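Long-range contact in acetylglutamate kinase (Streptococcus mutans, PDB 3L86), which probably catalyses the ATP-dependent phosphorylation of N-acetyl-L-glutamate to N-acetyl-L-glutamyl 5-phosphate, the second step of arginine biosynthesis from glutamate: residues S129-A143 / F168-Y182. Sequence-based numbering, arbitrary orientation.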
ATOM      1  N   SER A 129     -19.076  -2.432  -4.737  1.00 11.88           N
ATOM      2  CA  SER A 129     -19.430  -1.342  -3.861  1.00 14.47           C
ATOM      3  C   SER A 129     -18.226  -0.888  -3.027  1.00 12.72           C
ATOM      4  O   SER A 129     -17.657  -1.688  -2.295  1.00 12.41           O
ATOM      5  CB  SER A 129     -20.630  -1.743  -2.970  1.00 15.27           C
ATOM      6  OG  SER A 129     -20.591  -0.988  -1.763  1.00 21.45           O
ATOM      7  N   CYS A 130     -17.831   0.384  -3.177  1.00 12.01           N
ATOM      8  CA  CYS A 130     -16.574   0.929  -2.619  1.00 11.86           C
ATOM      9  C   CYS A 130     -16.650   2.474  -2.541  1.00 12.74           C
ATOM     10  O   CYS A 130     -17.533   3.078  -3.164  1.00 12.64           O
ATOM     11  CB  CYS A 130     -15.350   0.563  -3.515  1.00  9.21           C
ATOM     12  SG  CYS A 130     -15.420   1.135  -5.259  1.00 10.95           S
ATOM     13  N   GLN A 131     -15.699   3.095  -1.828  1.00 12.17           N
ATOM     14  CA  GLN A 131     -15.698   4.559  -1.630  1.00 13.25           C
ATOM     15  C   GLN A 131     -14.278   5.059  -1.368  1.00 11.48           C
ATOM     16  O   GLN A 131     -13.639   4.560  -0.497  1.00 11.60           O
ATOM     17  CB  GLN A 131     -16.603   4.933  -0.407  1.00 12.99           C
ATOM     18  CG  GLN A 131     -16.600   6.438  -0.074  1.00 16.88           C
ATOM     19  CD  GLN A 131     -17.111   7.277  -1.227  1.00 19.49           C
ATOM     20  OE1 GLN A 131     -18.252   7.098  -1.669  1.00 24.85           O
ATOM     21  NE2 GLN A 131     -16.284   8.215  -1.720  1.00 19.68           N
ATOM     22  N   GLN A 132     -13.796   6.038  -2.123  1.00 11.95           N
ATOM     23  CA  GLN A 132     -12.512   6.723  -1.799  1.00 12.94           C
ATOM     24  C   GLN A 132     -12.659   7.575  -0.532  1.00 13.75           C
ATOM     25  O   GLN A 132     -13.595   8.411  -0.476  1.00 12.82           O
ATOM     26  CB  GLN A 132     -12.108   7.610  -2.986  1.00 13.17           C
ATOM     27  CG  GLN A 132     -10.892   8.486  -2.789  1.00 14.76           C
ATOM     28  CD  GLN A 132     -10.537   9.254  -4.089  1.00 16.75           C
ATOM     29  OE1 GLN A 132     -11.404   9.844  -4.749  1.00 14.57           O
ATOM     30  NE2 GLN A 132      -9.285   9.225  -4.456  1.00 12.65           N
ATOM     31  N   LEU A 133     -11.803   7.375   0.493  1.00 12.04           N
ATOM     32  CA  LEU A 133     -11.713   8.367   1.585  1.00 13.26           C
ATOM     33  C   LEU A 133     -10.984   9.655   1.183  1.00 14.07           C
ATOM     34  O   LEU A 133      -9.935   9.583   0.541  1.00 11.54           O
ATOM     35  CB  LEU A 133     -11.062   7.775   2.856  1.00 14.11           C
ATOM     36  CG  LEU A 133     -12.018   6.890   3.701  1.00 12.82           C
ATOM     37  CD1 LEU A 133     -12.586   5.762   2.904  1.00 13.70           C
ATOM     38  CD2 LEU A 133     -11.318   6.338   4.973  1.00 13.47           C
ATOM     39  N   LYS A 134     -11.544  10.839   1.528  1.00 14.07           N
ATOM     40  CA  LYS A 134     -10.815  12.108   1.286  1.00 15.12           C
ATOM     41  C   LYS A 134     -10.706  12.852   2.621  1.00 15.74           C
ATOM     42  O   LYS A 134      -9.683  12.727   3.324  1.00 14.70           O
ATOM     43  CB  LYS A 134     -11.466  12.974   0.182  1.00 15.36           C
ATOM     44  CG  LYS A 134     -11.314  12.429  -1.261  1.00 19.16           C
ATOM     45  CD  LYS A 134     -11.452  13.592  -2.283  1.00 26.16           C
ATOM     46  CE  LYS A 134     -12.334  13.262  -3.454  1.00 26.69           C
ATOM     47  NZ  LYS A 134     -11.647  12.856  -4.772  1.00 31.87           N
ATOM     48  N   SER A 135     -11.789  13.511   3.049  1.00 14.95           N
ATOM     49  CA  SER A 135     -11.764  14.170   4.375  1.00 15.27           C
ATOM     50  C   SER A 135     -11.714  13.189   5.545  1.00 15.64           C
ATOM     51  O   SER A 135     -11.110  13.520   6.605  1.00 16.59           O
ATOM     52  CB  SER A 135     -12.911  15.198   4.558  1.00 14.66           C
ATOM     53  OG  SER A 135     -14.179  14.586   4.405  1.00 17.09           O
ATOM     54  N   ASP A 136     -12.326  11.997   5.372  1.00 14.10           N
ATOM     55  CA  ASP A 136     -12.168  10.897   6.358  1.00 13.52           C
ATOM     56  C   ASP A 136     -10.711  10.442   6.570  1.00 11.27           C
ATOM     57  O   ASP A 136     -10.418   9.810   7.568  1.00  9.75           O
ATOM     58  CB  ASP A 136     -13.041   9.654   6.010  1.00 13.07           C
ATOM     59  CG  ASP A 136     -14.526   9.853   6.380  1.00 18.58           C
ATOM     60  OD1 ASP A 136     -14.830  10.773   7.208  1.00 19.75           O
ATOM     61  OD2 ASP A 136     -15.385   9.134   5.790  1.00 21.11           O
ATOM     62  N   ILE A 137      -9.786  10.765   5.676  1.00 10.20           N
ATOM     63  CA  ILE A 137      -8.388  10.325   5.952  1.00 10.12           C
ATOM     64  C   ILE A 137      -7.822  10.758   7.312  1.00 10.32           C
ATOM     65  O   ILE A 137      -7.233   9.926   8.030  1.00  8.41           O
ATOM     66  CB  ILE A 137      -7.367  10.679   4.867  1.00  9.79           C
ATOM     67  CG1 ILE A 137      -7.778  10.010   3.539  1.00  8.79           C
ATOM     68  CG2 ILE A 137      -5.949  10.159   5.287  1.00  8.69           C
ATOM     69  CD1 ILE A 137      -6.858  10.456   2.313  1.00  8.07           C
ATOM     70  N   LYS A 138      -8.009  12.021   7.677  1.00 10.27           N
ATOM     71  CA  LYS A 138      -7.499  12.530   8.956  1.00 11.59           C
ATOM     72  C   LYS A 138      -8.147  11.853  10.193  1.00 11.62           C
ATOM     73  O   LYS A 138      -7.571  11.885  11.268  1.00 11.06           O
ATOM     74  CB  LYS A 138      -7.629  14.050   9.062  1.00 11.21           C
ATOM     75  CG  LYS A 138      -9.070  14.501   9.142  1.00 15.44           C
ATOM     76  CD  LYS A 138      -9.158  16.046   9.286  1.00 17.69           C
ATOM     77  CE  LYS A 138      -8.999  16.727   7.947  1.00 19.10           C
ATOM     78  NZ  LYS A 138     -10.017  16.276   6.982  1.00 23.52           N
ATOM     79  N   HIS A 139      -9.312  11.219  10.048  1.00 11.35           N
ATOM     80  CA  HIS A 139      -9.850  10.494  11.176  1.00 12.65           C
ATOM     81  C   HIS A 139      -9.441   9.019  11.195  1.00 12.50           C
ATOM     82  O   HIS A 139      -9.899   8.293  12.072  1.00 12.95           O
ATOM     83  CB  HIS A 139     -11.367  10.568  11.232  1.00 14.54           C
ATOM     84  CG  HIS A 139     -11.882  11.971  11.189  1.00 18.30           C
ATOM     85  ND1 HIS A 139     -12.650  12.449  10.145  1.00 20.03           N
ATOM     86  CD2 HIS A 139     -11.701  13.009  12.036  1.00 19.72           C
ATOM     87  CE1 HIS A 139     -12.960  13.711  10.369  1.00 20.61           C
ATOM     88  NE2 HIS A 139     -12.379  14.083  11.501  1.00 26.82           N
ATOM     89  N   VAL A 140      -8.634   8.573  10.233  1.00  9.14           N
ATOM     90  CA  VAL A 140      -8.215   7.155  10.255  1.00  9.02           C
ATOM     91  C   VAL A 140      -6.721   6.972  10.467  1.00  8.34           C
ATOM     92  O   VAL A 140      -6.305   6.139  11.291  1.00  8.78           O
ATOM     93  CB  VAL A 140      -8.666   6.405   8.959  1.00  9.23           C
ATOM     94  CG1 VAL A 140      -7.920   5.076   8.813  1.00 10.69           C
ATOM     95  CG2 VAL A 140     -10.195   6.197   9.000  1.00  8.33           C
ATOM     96  N   VAL A 141      -5.905   7.727   9.714  1.00  6.87           N
ATOM     97  CA  VAL A 141      -4.438   7.500   9.760  1.00  7.04           C
ATOM     98  C   VAL A 141      -3.706   8.634  10.504  1.00  7.28           C
ATOM     99  O   VAL A 141      -3.625   9.760  10.013  1.00  6.75           O
ATOM    100  CB  VAL A 141      -3.795   7.403   8.321  1.00  6.26           C
ATOM    101  CG1 VAL A 141      -2.278   6.988   8.460  1.00  6.98           C
ATOM    102  CG2 VAL A 141      -4.580   6.399   7.485  1.00  6.37           C
ATOM    103  N   ALA A 142      -3.167   8.320  11.674  1.00  7.75           N
ATOM    104  CA  ALA A 142      -2.232   9.210  12.377  1.00  7.04           C
ATOM    105  C   ALA A 142      -0.818   8.829  12.066  1.00  7.31           C
ATOM    106  O   ALA A 142      -0.511   7.617  11.985  1.00  7.05           O
ATOM    107  CB  ALA A 142      -2.474   9.085  13.869  1.00  8.95           C
ATOM    108  N   ALA A 143       0.052   9.856  11.936  1.00  8.03           N
ATOM    109  CA  ALA A 143       1.483   9.725  11.622  1.00  8.84           C
ATOM    110  C   ALA A 143       2.381  10.756  12.339  1.00 10.07           C
ATOM    111  O   ALA A 143       1.877  11.713  12.914  1.00 10.23           O
ATOM    112  CB  ALA A 143       1.693   9.868  10.089  1.00  8.91           C
ATOM    113  N   PHE A 168     -17.569   1.328   7.328  1.00 22.33           N
ATOM    114  CA  PHE A 168     -17.638   0.953   5.928  1.00 22.59           C
ATOM    115  C   PHE A 168     -17.838  -0.549   5.829  1.00 22.40           C
ATOM    116  O   PHE A 168     -18.695  -0.989   5.095  1.00 21.95           O
ATOM    117  CB  PHE A 168     -16.340   1.337   5.169  1.00 23.58           C
ATOM    118  CG  PHE A 168     -16.184   2.798   4.986  1.00 23.90           C
ATOM    119  CD1 PHE A 168     -16.788   3.436   3.936  1.00 27.41           C
ATOM    120  CD2 PHE A 168     -15.485   3.551   5.919  1.00 27.67           C
ATOM    121  CE1 PHE A 168     -16.683   4.819   3.784  1.00 28.68           C
ATOM    122  CE2 PHE A 168     -15.366   4.918   5.765  1.00 29.01           C
ATOM    123  CZ  PHE A 168     -15.967   5.553   4.689  1.00 25.78           C
ATOM    124  N   LEU A 169     -17.038  -1.343   6.535  1.00 22.29           N
ATOM    125  CA  LEU A 169     -17.165  -2.780   6.348  1.00 23.61           C
ATOM    126  C   LEU A 169     -18.558  -3.254   6.821  1.00 25.05           C
ATOM    127  O   LEU A 169     -19.176  -4.108   6.190  1.00 23.88           O
ATOM    128  CB  LEU A 169     -16.057  -3.557   7.064  1.00 23.72           C
ATOM    129  CG  LEU A 169     -14.559  -3.309   6.804  1.00 24.93           C
ATOM    130  CD1 LEU A 169     -13.677  -4.134   7.744  1.00 23.20           C
ATOM    131  CD2 LEU A 169     -14.211  -3.578   5.375  1.00 27.40           C
ATOM    132  N   GLU A 170     -19.056  -2.686   7.924  1.00 25.45           N
ATOM    133  CA  GLU A 170     -20.340  -3.146   8.462  1.00 27.24           C
ATOM    134  C   GLU A 170     -21.381  -2.831   7.423  1.00 27.86           C
ATOM    135  O   GLU A 170     -22.472  -3.402   7.399  1.00 29.15           O
ATOM    136  CB  GLU A 170     -20.680  -2.456   9.797  1.00 26.30           C
ATOM    137  N   ASN A 171     -21.023  -1.925   6.526  1.00 28.08           N
ATOM    138  CA  ASN A 171     -21.956  -1.465   5.529  1.00 27.89           C
ATOM    139  C   ASN A 171     -21.737  -2.211   4.187  1.00 26.61           C
ATOM    140  O   ASN A 171     -22.301  -1.850   3.181  1.00 25.75           O
ATOM    141  CB  ASN A 171     -21.822   0.052   5.386  1.00 28.78           C
ATOM    142  CG  ASN A 171     -23.123   0.721   5.014  1.00 34.01           C
ATOM    143  OD1 ASN A 171     -24.110   0.639   5.761  1.00 40.09           O
ATOM    144  ND2 ASN A 171     -23.136   1.431   3.868  1.00 38.43           N
ATOM    145  N   ARG A 172     -20.919  -3.244   4.182  1.00 20.00           N
ATOM    146  CA  ARG A 172     -20.555  -3.969   2.970  1.00 20.00           C
ATOM    147  C   ARG A 172     -20.070  -3.015   1.883  1.00 20.00           C
ATOM    148  O   ARG A 172     -20.495  -3.144   0.709  1.00 24.20           O
ATOM    149  CB  ARG A 172     -21.741  -4.790   2.459  1.00 20.00           C
ATOM    150  CG  ARG A 172     -22.141  -5.935   3.374  1.00 20.00           C
ATOM    151  CD  ARG A 172     -23.290  -6.781   2.845  1.00 20.00           C
ATOM    152  NE  ARG A 172     -23.682  -7.824   3.788  1.00 20.00           N
ATOM    153  CZ  ARG A 172     -24.727  -8.622   3.623  1.00 20.00           C
ATOM    154  NH1 ARG A 172     -25.491  -8.505   2.545  1.00 20.00           N
ATOM    155  NH2 ARG A 172     -25.011  -9.544   4.534  1.00 20.00           N
ATOM    156  N   GLN A 173     -19.121  -2.124   2.141  1.00 22.94           N
ATOM    157  CA  GLN A 173     -18.554  -1.194   1.131  1.00 21.81           C
ATOM    158  C   GLN A 173     -17.032  -1.268   1.340  1.00 19.42           C
ATOM    159  O   GLN A 173     -16.583  -1.399   2.489  1.00 18.94           O
ATOM    160  CB  GLN A 173     -19.066   0.231   1.398  1.00 22.85           C
ATOM    161  CG  GLN A 173     -19.288   1.128   0.171  1.00 25.52           C
ATOM    162  CD  GLN A 173     -19.598   2.582   0.540  1.00 28.44           C
ATOM    163  OE1 GLN A 173     -19.307   3.030   1.658  1.00 30.76           O
ATOM    164  NE2 GLN A 173     -20.168   3.331  -0.406  1.00 25.04           N
ATOM    165  N   ILE A 174     -16.239  -1.275   0.264  1.00 15.53           N
ATOM    166  CA  ILE A 174     -14.765  -1.375   0.434  1.00 11.49           C
ATOM    167  C   ILE A 174     -14.195   0.032   0.569  1.00 10.26           C
ATOM    168  O   ILE A 174     -14.330   0.833  -0.358  1.00  8.08           O
ATOM    169  CB  ILE A 174     -14.076  -2.076  -0.763  1.00 10.07           C
ATOM    170  CG1 ILE A 174     -14.610  -3.513  -0.924  1.00 11.53           C
ATOM    171  CG2 ILE A 174     -12.555  -2.116  -0.554  1.00  8.77           C
ATOM    172  CD1 ILE A 174     -14.263  -4.195  -2.258  1.00  5.43           C
ATOM    173  N   PRO A 175     -13.560   0.333   1.718  1.00 10.31           N
ATOM    174  CA  PRO A 175     -12.853   1.625   1.749  1.00  9.49           C
ATOM    175  C   PRO A 175     -11.577   1.589   0.919  1.00  9.83           C
ATOM    176  O   PRO A 175     -10.788   0.664   1.095  1.00  9.88           O
ATOM    177  CB  PRO A 175     -12.462   1.788   3.216  1.00 10.59           C
ATOM    178  CG  PRO A 175     -12.412   0.331   3.824  1.00 11.52           C
ATOM    179  CD  PRO A 175     -13.566  -0.377   3.032  1.00  8.34           C
ATOM    180  N   ILE A 176     -11.374   2.624   0.089  1.00  8.64           N
ATOM    181  CA  ILE A 176     -10.105   2.876  -0.644  1.00  7.83           C
ATOM    182  C   ILE A 176      -9.253   4.016  -0.012  1.00  8.33           C
ATOM    183  O   ILE A 176      -9.687   5.212   0.046  1.00  8.45           O
ATOM    184  CB  ILE A 176     -10.388   3.143  -2.133  1.00  7.30           C
ATOM    185  CG1 ILE A 176     -11.045   1.890  -2.779  1.00  9.61           C
ATOM    186  CG2 ILE A 176      -9.082   3.467  -2.915  1.00  4.56           C
ATOM    187  CD1 ILE A 176     -11.855   2.217  -4.095  1.00 13.07           C
ATOM    188  N   LEU A 177      -8.057   3.641   0.454  1.00  8.07           N
ATOM    189  CA  LEU A 177      -7.125   4.570   1.140  1.00  8.47           C
ATOM    190  C   LEU A 177      -5.834   4.867   0.418  1.00  6.77           C
ATOM    191  O   LEU A 177      -4.954   4.006   0.283  1.00  7.26           O
ATOM    192  CB  LEU A 177      -6.668   3.972   2.445  1.00  8.08           C
ATOM    193  CG  LEU A 177      -7.236   4.244   3.784  1.00 15.53           C
ATOM    194  CD1 LEU A 177      -8.730   3.893   3.758  1.00 17.63           C
ATOM    195  CD2 LEU A 177      -6.473   3.387   4.841  1.00 14.40           C
ATOM    196  N   ALA A 178      -5.654   6.120   0.050  1.00  7.58           N
ATOM    197  CA  ALA A 178      -4.352   6.605  -0.469  1.00  6.40           C
ATOM    198  C   ALA A 178      -3.265   6.619   0.619  1.00  7.00           C
ATOM    199  O   ALA A 178      -3.602   6.714   1.808  1.00  4.85           O
ATOM    200  CB  ALA A 178      -4.516   8.022  -1.033  1.00  4.91           C
ATOM    201  N   SER A 179      -1.975   6.613   0.207  1.00  6.24           N
ATOM    202  CA  SER A 179      -0.896   6.561   1.193  1.00  7.55           C
ATOM    203  C   SER A 179      -0.540   7.951   1.760  1.00  8.57           C
ATOM    204  O   SER A 179       0.480   8.565   1.321  1.00  8.36           O
ATOM    205  CB  SER A 179       0.356   5.886   0.633  1.00  7.65           C
ATOM    206  OG  SER A 179       0.801   6.502  -0.581  1.00  7.59           O
ATOM    207  N   LEU A 180      -1.397   8.421   2.675  1.00  7.22           N
ATOM    208  CA  LEU A 180      -1.339   9.763   3.311  1.00  8.09           C
ATOM    209  C   LEU A 180      -1.773   9.616   4.771  1.00  8.42           C
ATOM    210  O   LEU A 180      -2.648   8.792   5.092  1.00  8.15           O
ATOM    211  CB  LEU A 180      -2.294  10.771   2.609  1.00  8.79           C
ATOM    212  CG  LEU A 180      -1.971  11.170   1.117  1.00  9.58           C
ATOM    213  CD1 LEU A 180      -3.148  11.929   0.481  1.00  5.84           C
ATOM    214  CD2 LEU A 180      -0.637  12.002   0.923  1.00  6.25           C
ATOM    215  N   GLY A 181      -1.144  10.371   5.666  1.00  8.31           N
ATOM    216  CA  GLY A 181      -1.586  10.416   7.051  1.00  8.92           C
ATOM    217  C   GLY A 181      -1.475  11.850   7.630  1.00  8.65           C
ATOM    218  O   GLY A 181      -1.034  12.794   6.946  1.00  8.29           O
ATOM    219  N   TYR A 182      -1.844  12.013   8.887  1.00  7.97           N
ATOM    220  CA  TYR A 182      -1.868  13.371   9.485  1.00  7.81           C
ATOM    221  C   TYR A 182      -1.139  13.477  10.844  1.00  8.64           C
ATOM    222  O   TYR A 182      -1.392  12.690  11.730  1.00  8.23           O
ATOM    223  CB  TYR A 182      -3.314  13.837   9.675  1.00  7.78           C
ATOM    224  CG  TYR A 182      -3.988  14.276   8.390  1.00  8.58           C
ATOM    225  CD1 TYR A 182      -4.463  13.317   7.469  1.00 10.79           C
ATOM    226  CD2 TYR A 182      -4.175  15.629   8.104  1.00  8.90           C
ATOM    227  CE1 TYR A 182      -5.107  13.710   6.282  1.00 12.81           C
ATOM    228  CE2 TYR A 182      -4.845  16.024   6.929  1.00 12.33           C
ATOM    229  CZ  TYR A 182      -5.300  15.044   6.043  1.00 13.02           C
ATOM    230  OH  TYR A 182      -5.928  15.403   4.879  1.00 17.25           O
TER
HETATM  231  O   HOH W   1      -8.198   7.558  -0.227  1.00  9.14           O
HETATM  232  O   HOH W   2      -8.526  14.054   5.586  1.00 18.46           O
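Ser129 O accepts from Ile174 N, and its OG donates to the carbonyl O of Arg172, whose positive phi marks it as the C-prime residue of the Schellman motif ending helix 162-170. Cys130 packs its SG on Ile176 CD1 on one face of the sheet. The ladder of parallel strands 130-132 and 174-178 continues through Gln131, whose N donates to Ile174 O and whose O receives Ile176 N in a nearly straight bond (175°). Leu133 N closes it on Ile176 O at 3.1 Å; on the other face Leu133 forks, CD1 reaching Phe168 CZ (3.8 Å) and Pro175 CB, CD2 meeting Leu177 CD1. Where the strands part, a water bridges the backbones, donating to Leu133 O and Ile176 O and accepting from Ala178 N. In the following turn, Ile137 sets CG2 against the edge of the Tyr182 ring, 3.8 Å from CE1. Lys138 CB lies over one face of the Tyr182 ring, 3.6 Å from its centroid, a CH-pi contact; bends at chi3 and chi4 bring NZ to Ser135 O. Finally, Val141 O accepts from Tyr182 N, and Ala143 N donates to Tyr182 O. Strand 130-132 thus joins the mixed central sheet of the amino acid kinase fold beside strand 174-182, which carries substrate-contacting Ser179.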